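Side-chain contacts in putative MAR1 (Leishmania donovani, PDB 1X9G), which is of unknown function but belongs to the isochorismatase superfamily and has been put forward as a putative ribonuclease: residues Q99-L104 with L129-R134; I172-T177 with K190-E195. One frame throughout, in Å; residues are numbered along the deposited sequence.

Contact 1. Residues Q99-L104 with L129-R134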
ATOM      1  N   GLN A  99     -25.685  23.152  -4.603  1.00 70.79           N
ATOM      2  CA  GLN A  99     -25.174  24.282  -3.806  1.00 71.56           C
ATOM      3  C   GLN A  99     -23.653  24.328  -3.729  1.00 72.29           C
ATOM      4  O   GLN A  99     -23.050  25.365  -3.982  1.00 72.48           O
ATOM      5  CB  GLN A  99     -25.788  24.331  -2.408  1.00 71.20           C
ATOM      6  CG  GLN A  99     -26.974  25.273  -2.325  1.00 71.27           C
ATOM      7  CD  GLN A  99     -27.835  25.057  -1.091  1.00 73.50           C
ATOM      8  OE1 GLN A  99     -28.179  23.918  -0.735  1.00 72.86           O
ATOM      9  NE2 GLN A  99     -28.215  26.163  -0.436  1.00 75.00           N
ATOM     10  N   VAL A 100     -23.031  23.195  -3.414  1.00 73.51           N
ATOM     11  CA  VAL A 100     -21.578  23.157  -3.209  1.00 74.22           C
ATOM     12  C   VAL A 100     -20.810  23.249  -4.524  1.00 74.23           C
ATOM     13  O   VAL A 100     -19.717  23.781  -4.555  1.00 74.06           O
ATOM     14  CB  VAL A 100     -21.138  21.906  -2.403  1.00 74.72           C
ATOM     15  CG1 VAL A 100     -21.150  22.193  -0.907  1.00 74.81           C
ATOM     16  CG2 VAL A 100     -22.046  20.785  -2.693  1.00 74.54           C
ATOM     17  N   GLU A 101     -21.392  22.741  -5.605  1.00 74.59           N
ATOM     18  CA  GLU A 101     -20.760  22.816  -6.915  1.00 75.15           C
ATOM     19  C   GLU A 101     -20.413  24.253  -7.326  1.00 75.03           C
ATOM     20  O   GLU A 101     -19.270  24.548  -7.669  1.00 74.98           O
ATOM     21  CB  GLU A 101     -21.647  22.171  -7.973  1.00 75.47           C
ATOM     22  CG  GLU A 101     -22.216  20.829  -7.593  1.00 78.30           C
ATOM     23  CD  GLU A 101     -22.710  20.057  -8.806  1.00 83.08           C
ATOM     24  OE1 GLU A 101     -21.984  20.073  -9.833  1.00 83.52           O
ATOM     25  OE2 GLU A 101     -23.809  19.437  -8.738  1.00 83.81           O
ATOM     26  N   GLU A 102     -21.402  25.139  -7.298  1.00 75.21           N
ATOM     27  CA  GLU A 102     -21.174  26.529  -7.664  1.00 75.80           C
ATOM     28  C   GLU A 102     -20.228  27.213  -6.662  1.00 74.83           C
ATOM     29  O   GLU A 102     -19.437  28.097  -7.020  1.00 74.10           O
ATOM     30  CB  GLU A 102     -22.500  27.303  -7.839  1.00 76.28           C
ATOM     31  CG  GLU A 102     -23.638  26.997  -6.832  1.00 76.84           C
ATOM     32  CD  GLU A 102     -24.955  27.777  -7.136  1.00 77.92           C
ATOM     33  OE1 GLU A 102     -24.931  28.689  -8.022  1.00 79.11           O
ATOM     34  OE2 GLU A 102     -26.007  27.482  -6.482  1.00 78.93           O
ATOM     35  N   LEU A 103     -20.297  26.758  -5.413  1.00 73.92           N
ATOM     36  CA  LEU A 103     -19.442  27.261  -4.344  1.00 73.14           C
ATOM     37  C   LEU A 103     -17.988  26.745  -4.482  1.00 73.17           C
ATOM     38  O   LEU A 103     -17.112  27.081  -3.675  1.00 73.04           O
ATOM     39  CB  LEU A 103     -20.079  26.880  -3.010  1.00 73.03           C
ATOM     40  CG  LEU A 103     -19.890  27.557  -1.653  1.00 73.29           C
ATOM     41  CD1 LEU A 103     -20.197  29.089  -1.639  1.00 73.98           C
ATOM     42  CD2 LEU A 103     -20.781  26.827  -0.688  1.00 72.40           C
ATOM     43  N   LEU A 104     -17.748  25.971  -5.545  1.00 72.71           N
ATOM     44  CA  LEU A 104     -16.427  25.435  -5.913  1.00 72.69           C
ATOM     45  C   LEU A 104     -16.046  25.835  -7.337  1.00 72.74           C
ATOM     46  O   LEU A 104     -15.055  25.346  -7.882  1.00 72.57           O
ATOM     47  CB  LEU A 104     -16.431  23.891  -5.849  1.00 71.71           C
ATOM     48  CG  LEU A 104     -16.579  23.193  -4.507  1.00 70.85           C
ATOM     49  CD1 LEU A 104     -16.705  21.645  -4.685  1.00 71.92           C
ATOM     50  CD2 LEU A 104     -15.482  23.564  -3.526  1.00 67.98           C
ATOM     51  N   LEU A 129     -12.829  14.534  -7.455  1.00 59.38           N
ATOM     52  CA  LEU A 129     -11.797  14.185  -8.418  1.00 59.68           C
ATOM     53  C   LEU A 129     -12.299  14.352  -9.824  1.00 61.24           C
ATOM     54  O   LEU A 129     -11.598  14.901 -10.655  1.00 62.11           O
ATOM     55  CB  LEU A 129     -11.180  12.778  -8.198  1.00 59.01           C
ATOM     56  CG  LEU A 129     -10.250  12.654  -6.982  1.00 54.98           C
ATOM     57  CD1 LEU A 129      -9.819  11.219  -6.729  1.00 51.71           C
ATOM     58  CD2 LEU A 129      -9.065  13.631  -6.955  1.00 50.90           C
ATOM     59  N   ASP A 130     -13.509  13.878 -10.083  1.00 63.31           N
ATOM     60  CA  ASP A 130     -14.196  14.122 -11.352  1.00 65.59           C
ATOM     61  C   ASP A 130     -14.384  15.596 -11.730  1.00 65.75           C
ATOM     62  O   ASP A 130     -14.481  15.912 -12.912  1.00 65.56           O
ATOM     63  CB  ASP A 130     -15.512  13.368 -11.393  1.00 65.78           C
ATOM     64  CG  ASP A 130     -15.296  11.913 -11.742  1.00 71.20           C
ATOM     65  OD1 ASP A 130     -14.994  11.078 -10.840  1.00 75.74           O
ATOM     66  OD2 ASP A 130     -15.346  11.611 -12.958  1.00 78.69           O
ATOM     67  N   MET A 131     -14.367  16.483 -10.739  1.00 66.05           N
ATOM     68  CA  MET A 131     -14.450  17.912 -10.993  1.00 67.80           C
ATOM     69  C   MET A 131     -13.081  18.576 -11.234  1.00 67.21           C
ATOM     70  O   MET A 131     -13.002  19.790 -11.378  1.00 66.99           O
ATOM     71  CB  MET A 131     -15.187  18.610  -9.838  1.00 67.80           C
ATOM     72  CG  MET A 131     -16.664  18.270  -9.738  1.00 68.20           C
ATOM     73  SD  MET A 131     -17.397  19.203  -8.398  1.00 71.83           S
ATOM     74  CE  MET A 131     -17.842  20.737  -9.249  1.00 74.31           C
ATOM     75  N   ASN A 132     -12.022  17.765 -11.276  1.00 66.55           N
ATOM     76  CA  ASN A 132     -10.626  18.218 -11.367  1.00 66.14           C
ATOM     77  C   ASN A 132     -10.102  19.041 -10.201  1.00 65.60           C
ATOM     78  O   ASN A 132      -9.165  19.808 -10.381  1.00 66.42           O
ATOM     79  CB  ASN A 132     -10.317  18.976 -12.665  1.00 66.00           C
ATOM     80  CG  ASN A 132     -10.719  18.213 -13.907  1.00 67.27           C
ATOM     81  OD1 ASN A 132     -10.396  17.032 -14.096  1.00 64.68           O
ATOM     82  ND2 ASN A 132     -11.414  18.908 -14.784  1.00 69.17           N
ATOM     83  N   LYS A 133     -10.654  18.894  -9.004  1.00 64.36           N
ATOM     84  CA  LYS A 133     -10.029  19.569  -7.864  1.00 63.58           C
ATOM     85  C   LYS A 133      -8.930  18.679  -7.266  1.00 62.75           C
ATOM     86  O   LYS A 133      -8.992  17.449  -7.425  1.00 62.90           O
ATOM     87  CB  LYS A 133     -11.072  19.980  -6.829  1.00 63.62           C
ATOM     88  CG  LYS A 133     -11.750  21.296  -7.199  1.00 65.52           C
ATOM     89  CD  LYS A 133     -12.934  21.097  -8.171  1.00 65.43           C
ATOM     90  CE  LYS A 133     -13.879  22.288  -8.136  1.00 66.01           C
ATOM     91  NZ  LYS A 133     -13.443  23.386  -9.041  1.00 65.62           N
ATOM     92  N   ARG A 134      -7.903  19.267  -6.639  1.00 60.76           N
ATOM     93  CA  ARG A 134      -6.989  18.413  -5.884  1.00 59.47           C
ATOM     94  C   ARG A 134      -7.628  18.170  -4.528  1.00 58.08           C
ATOM     95  O   ARG A 134      -8.110  19.121  -3.881  1.00 58.08           O
ATOM     96  CB  ARG A 134      -5.578  18.977  -5.711  1.00 59.82           C
ATOM     97  CG  ARG A 134      -5.103  19.916  -6.789  1.00 61.78           C
ATOM     98  CD  ARG A 134      -3.755  19.601  -7.392  1.00 63.61           C
ATOM     99  NE  ARG A 134      -2.802  18.886  -6.533  1.00 67.94           N
ATOM    100  CZ  ARG A 134      -1.713  19.426  -5.980  1.00 67.56           C
ATOM    101  NH1 ARG A 134      -1.440  20.726  -6.142  1.00 67.68           N
ATOM    102  NH2 ARG A 134      -0.910  18.670  -5.237  1.00 65.47           N
TER
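Leu-104 and Lys-133 face each other with their CA atoms 8.9 Å apart, and the CA atoms of Glu-101 and Met-131 lie 9.0 Å apart, so two helix ends meet at side-chain distance. Each chain is turning here: Leu-104 N bonds to Glu-101 O at 3.0 Å beyond the end of its helix, while Asn-132, with positive phi, closes a Schellman motif that ends the other. Lys-133 follows this reversal with its CB directed at the opposite segment. Bends at chi2 and chi4, both 85°, carry its NZ to Leu-104 O at 2.8 Å, the close part of the contact. The C=O...NZ angle is 158° and the nitrogen is tilted 20° from the carbonyl plane, a nearly head-on approach. On the way the lysine chain packs against the leucine, CE to Leu-104 CB being 3.8 Å. Met-131 also extends across: its SD lies 4.5 Å from Leu-104 CD1 and its terminal CE 4.2 Å from Glu-101 OE1, both loose approaches. Val-96 touches both Glu-101 and Met-131. Lys-133 NZ donates a second bond to Val-107 O, so one ammonium group holds two carbonyls of the loop between helix 98-102 and strand 109-115. That loop is thereby tied to the connection from helix 117-130 into strand 134-143, the end of a beta-alpha-beta crossover in the parallel sheet.

Contact 2. Residues I172-T177 with K190-E195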
ATOM      1  N   ILE A 172      -0.758  19.147   6.807  1.00 52.34           N
ATOM      2  CA  ILE A 172      -1.482  20.093   5.959  1.00 51.83           C
ATOM      3  C   ILE A 172      -1.310  21.582   6.335  1.00 53.42           C
ATOM      4  O   ILE A 172      -1.142  22.409   5.420  1.00 53.17           O
ATOM      5  CB  ILE A 172      -2.986  19.721   5.907  1.00 52.20           C
ATOM      6  CG1 ILE A 172      -3.205  18.530   4.965  1.00 51.06           C
ATOM      7  CG2 ILE A 172      -3.858  20.888   5.411  1.00 50.38           C
ATOM      8  CD1 ILE A 172      -4.686  17.992   5.031  1.00 50.11           C
ATOM      9  N   LEU A 173      -1.358  21.940   7.634  1.00 53.50           N
ATOM     10  CA  LEU A 173      -1.103  23.342   8.014  1.00 55.50           C
ATOM     11  C   LEU A 173       0.279  23.817   7.554  1.00 56.25           C
ATOM     12  O   LEU A 173       0.392  24.848   6.933  1.00 57.69           O
ATOM     13  CB  LEU A 173      -1.274  23.629   9.512  1.00 55.51           C
ATOM     14  CG  LEU A 173      -2.586  23.406  10.270  1.00 56.66           C
ATOM     15  CD1 LEU A 173      -2.762  24.455  11.363  1.00 58.06           C
ATOM     16  CD2 LEU A 173      -3.871  23.297   9.396  1.00 57.11           C
ATOM     17  N   LEU A 174       1.300  23.015   7.810  1.00 57.04           N
ATOM     18  CA  LEU A 174       2.667  23.232   7.377  1.00 56.54           C
ATOM     19  C   LEU A 174       2.904  23.284   5.876  1.00 57.34           C
ATOM     20  O   LEU A 174       3.933  23.797   5.418  1.00 57.69           O
ATOM     21  CB  LEU A 174       3.519  22.103   7.958  1.00 55.56           C
ATOM     22  CG  LEU A 174       3.633  22.120   9.485  1.00 56.60           C
ATOM     23  CD1 LEU A 174       4.712  21.161   9.987  1.00 57.19           C
ATOM     24  CD2 LEU A 174       3.917  23.562  10.025  1.00 57.01           C
ATOM     25  N   GLN A 175       2.007  22.686   5.104  1.00 57.73           N
ATOM     26  CA  GLN A 175       2.207  22.590   3.675  1.00 57.79           C
ATOM     27  C   GLN A 175       1.708  23.882   3.048  1.00 59.91           C
ATOM     28  O   GLN A 175       2.240  24.337   2.037  1.00 60.53           O
ATOM     29  CB  GLN A 175       1.450  21.397   3.099  1.00 56.28           C
ATOM     30  CG  GLN A 175       2.132  19.999   3.243  1.00 56.22           C
ATOM     31  CD  GLN A 175       1.164  18.884   2.852  1.00 56.09           C
ATOM     32  OE1 GLN A 175       0.526  18.969   1.820  1.00 56.42           O
ATOM     33  NE2 GLN A 175       0.997  17.883   3.705  1.00 52.97           N
ATOM     34  N   MET A 176       0.680  24.461   3.644  1.00 61.81           N
ATOM     35  CA  MET A 176       0.145  25.715   3.196  1.00 65.63           C
ATOM     36  C   MET A 176       0.992  26.971   3.596  1.00 65.92           C
ATOM     37  O   MET A 176       0.912  27.983   2.912  1.00 65.79           O
ATOM     38  CB  MET A 176      -1.297  25.850   3.701  1.00 65.26           C
ATOM     39  CG  MET A 176      -2.316  24.969   2.976  1.00 66.51           C
ATOM     40  SD  MET A 176      -3.951  24.869   3.805  1.00 68.22           S
ATOM     41  CE  MET A 176      -4.898  26.023   2.785  1.00 66.89           C
ATOM     42  N   THR A 177       1.769  26.911   4.685  1.00 67.27           N
ATOM     43  CA  THR A 177       2.652  28.030   5.091  1.00 69.26           C
ATOM     44  C   THR A 177       4.101  27.724   4.854  1.00 71.13           C
ATOM     45  O   THR A 177       4.812  27.479   5.811  1.00 73.85           O
ATOM     46  CB  THR A 177       2.609  28.324   6.627  1.00 69.85           C
ATOM     47  OG1 THR A 177       2.131  27.191   7.351  1.00 68.21           O
ATOM     48  CG2 THR A 177       1.732  29.537   6.940  1.00 71.90           C
ATOM     49  N   LYS A 190       0.320  28.509  16.528  1.00 71.57           N
ATOM     50  CA  LYS A 190      -0.418  28.446  17.774  1.00 71.87           C
ATOM     51  C   LYS A 190      -1.485  27.342  17.781  1.00 71.33           C
ATOM     52  O   LYS A 190      -1.732  26.698  18.814  1.00 71.79           O
ATOM     53  CB  LYS A 190      -1.008  29.848  18.059  1.00 72.88           C
ATOM     54  CG  LYS A 190      -2.390  29.916  18.730  1.00 75.24           C
ATOM     55  CD  LYS A 190      -3.205  31.116  18.219  1.00 78.90           C
ATOM     56  CE  LYS A 190      -4.138  30.746  17.036  1.00 78.49           C
ATOM     57  NZ  LYS A 190      -5.619  30.782  17.401  1.00 79.59           N
ATOM     58  N   LEU A 191      -2.117  27.141  16.631  1.00 70.28           N
ATOM     59  CA  LEU A 191      -3.047  26.035  16.415  1.00 69.47           C
ATOM     60  C   LEU A 191      -2.372  24.682  16.655  1.00 69.84           C
ATOM     61  O   LEU A 191      -2.891  23.835  17.380  1.00 69.39           O
ATOM     62  CB  LEU A 191      -3.582  26.104  14.990  1.00 68.69           C
ATOM     63  CG  LEU A 191      -4.379  27.368  14.705  1.00 67.78           C
ATOM     64  CD1 LEU A 191      -4.798  27.490  13.253  1.00 65.53           C
ATOM     65  CD2 LEU A 191      -5.601  27.370  15.641  1.00 69.05           C
ATOM     66  N   LEU A 192      -1.197  24.517  16.054  1.00 70.46           N
ATOM     67  CA  LEU A 192      -0.344  23.322  16.180  1.00 71.33           C
ATOM     68  C   LEU A 192       0.128  22.962  17.601  1.00 72.10           C
ATOM     69  O   LEU A 192       0.650  21.862  17.823  1.00 72.11           O
ATOM     70  CB  LEU A 192       0.896  23.489  15.279  1.00 70.46           C
ATOM     71  CG  LEU A 192       0.969  22.906  13.864  1.00 71.40           C
ATOM     72  CD1 LEU A 192      -0.379  22.778  13.147  1.00 69.38           C
ATOM     73  CD2 LEU A 192       1.971  23.705  13.024  1.00 72.10           C
ATOM     74  N   LYS A 193      -0.009  23.893  18.553  1.00 73.61           N
ATOM     75  CA  LYS A 193       0.397  23.626  19.944  1.00 74.41           C
ATOM     76  C   LYS A 193      -0.764  23.022  20.719  1.00 74.17           C
ATOM     77  O   LYS A 193      -0.557  22.497  21.806  1.00 74.39           O
ATOM     78  CB  LYS A 193       0.981  24.873  20.628  1.00 74.86           C
ATOM     79  CG  LYS A 193       2.372  25.300  20.048  1.00 75.43           C
ATOM     80  CD  LYS A 193       2.810  26.723  20.526  1.00 76.21           C
ATOM     81  CE  LYS A 193       4.132  27.232  19.820  1.00 76.52           C
ATOM     82  NZ  LYS A 193       4.016  28.657  19.287  1.00 73.91           N
ATOM     83  N   GLU A 194      -1.969  23.074  20.131  1.00 74.04           N
ATOM     84  CA  GLU A 194      -3.154  22.357  20.654  1.00 74.38           C
ATOM     85  C   GLU A 194      -3.024  20.842  20.425  1.00 73.43           C
ATOM     86  O   GLU A 194      -2.506  20.384  19.406  1.00 73.18           O
ATOM     87  CB  GLU A 194      -4.468  22.878  20.053  1.00 74.05           C
ATOM     88  CG  GLU A 194      -4.735  24.379  20.233  1.00 75.54           C
ATOM     89  CD  GLU A 194      -5.978  24.895  19.440  1.00 76.97           C
ATOM     90  OE1 GLU A 194      -5.863  25.965  18.801  1.00 80.28           O
ATOM     91  OE2 GLU A 194      -7.072  24.256  19.448  1.00 80.79           O
ATOM     92  N   GLU A 195      -3.482  20.088  21.412  1.00 72.72           N
ATOM     93  CA  GLU A 195      -3.351  18.648  21.461  1.00 72.49           C
ATOM     94  C   GLU A 195      -4.746  18.023  21.341  1.00 71.26           C
ATOM     95  O   GLU A 195      -5.692  18.491  22.002  1.00 71.14           O
ATOM     96  CB  GLU A 195      -2.758  18.221  22.812  1.00 73.34           C
ATOM     97  CG  GLU A 195      -1.446  18.894  23.226  1.00 75.83           C
ATOM     98  CD  GLU A 195      -0.228  18.068  22.847  1.00 79.22           C
ATOM     99  OE1 GLU A 195       0.744  18.027  23.641  1.00 79.27           O
ATOM    100  OE2 GLU A 195      -0.243  17.447  21.752  1.00 81.89           O
TER
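Leu-192 divides its two methyl groups between neighbouring leucines of the opposite helix: its CD1 meets Leu-173 CD1 at 3.4 Å, a tight approach, and its CD2 meets Leu-174 CD2 at 3.6 Å. The Leu-192 and Leu-173 side chains run past one another in opposite senses, so Leu-192 CD1 also lies 3.7 Å from Leu-173 CG. Leu-191 enters at about a right angle to Leu-173, its CB 4.1 Å from Leu-173 CD1. The two Leu-192 methyls are placed by chi1 at -96° and chi2 at 29°, away from the staggered rotamers, for which strain or model uncertainty could each account. No hydrogen bond crosses the contact; it is wholly apolar. It joins helix 169-176 to helix 185-191, the last two helices of this alpha/beta fold, both following the edge strand 164-167 of the six-stranded parallel sheet. Behind the leucines, Thr-177 OG1 returns to Leu-173 O at 2.9 Å, from above the carbonyl plane, at the helix end, and a type I turn from Leu-191 to Glu-194 redirects the other chain. Leu-52 of helix 39-55 touches both Leu-173 and Leu-191. On another flank Leu-174 packs on Ala-119 of the third subunit, whose Gln-123 NE2 donates to Leu-174 O.

Contact 1 closes before contact 2 opens, and the two lie on opposite sides of the chain's centre, their own centres 25 Å apart. Nearest atoms remain about 7 Å apart, so neither touches the other. The sheet joins them: strand 134-143, which starts at the end of contact 1, is flanked by strand 164-167, which leads into helix 169-176 of contact 2. The N-terminal residues give a second link, since Arg-134 bonds to Leu-12 O and Gln-175 to Met-13 N. In the four-chain assembly the third subunit's copy of helix 117-130, whose counterpart in this chain leads into contact 1, packs on contact 2, so contact 2 lies at a subunit interface.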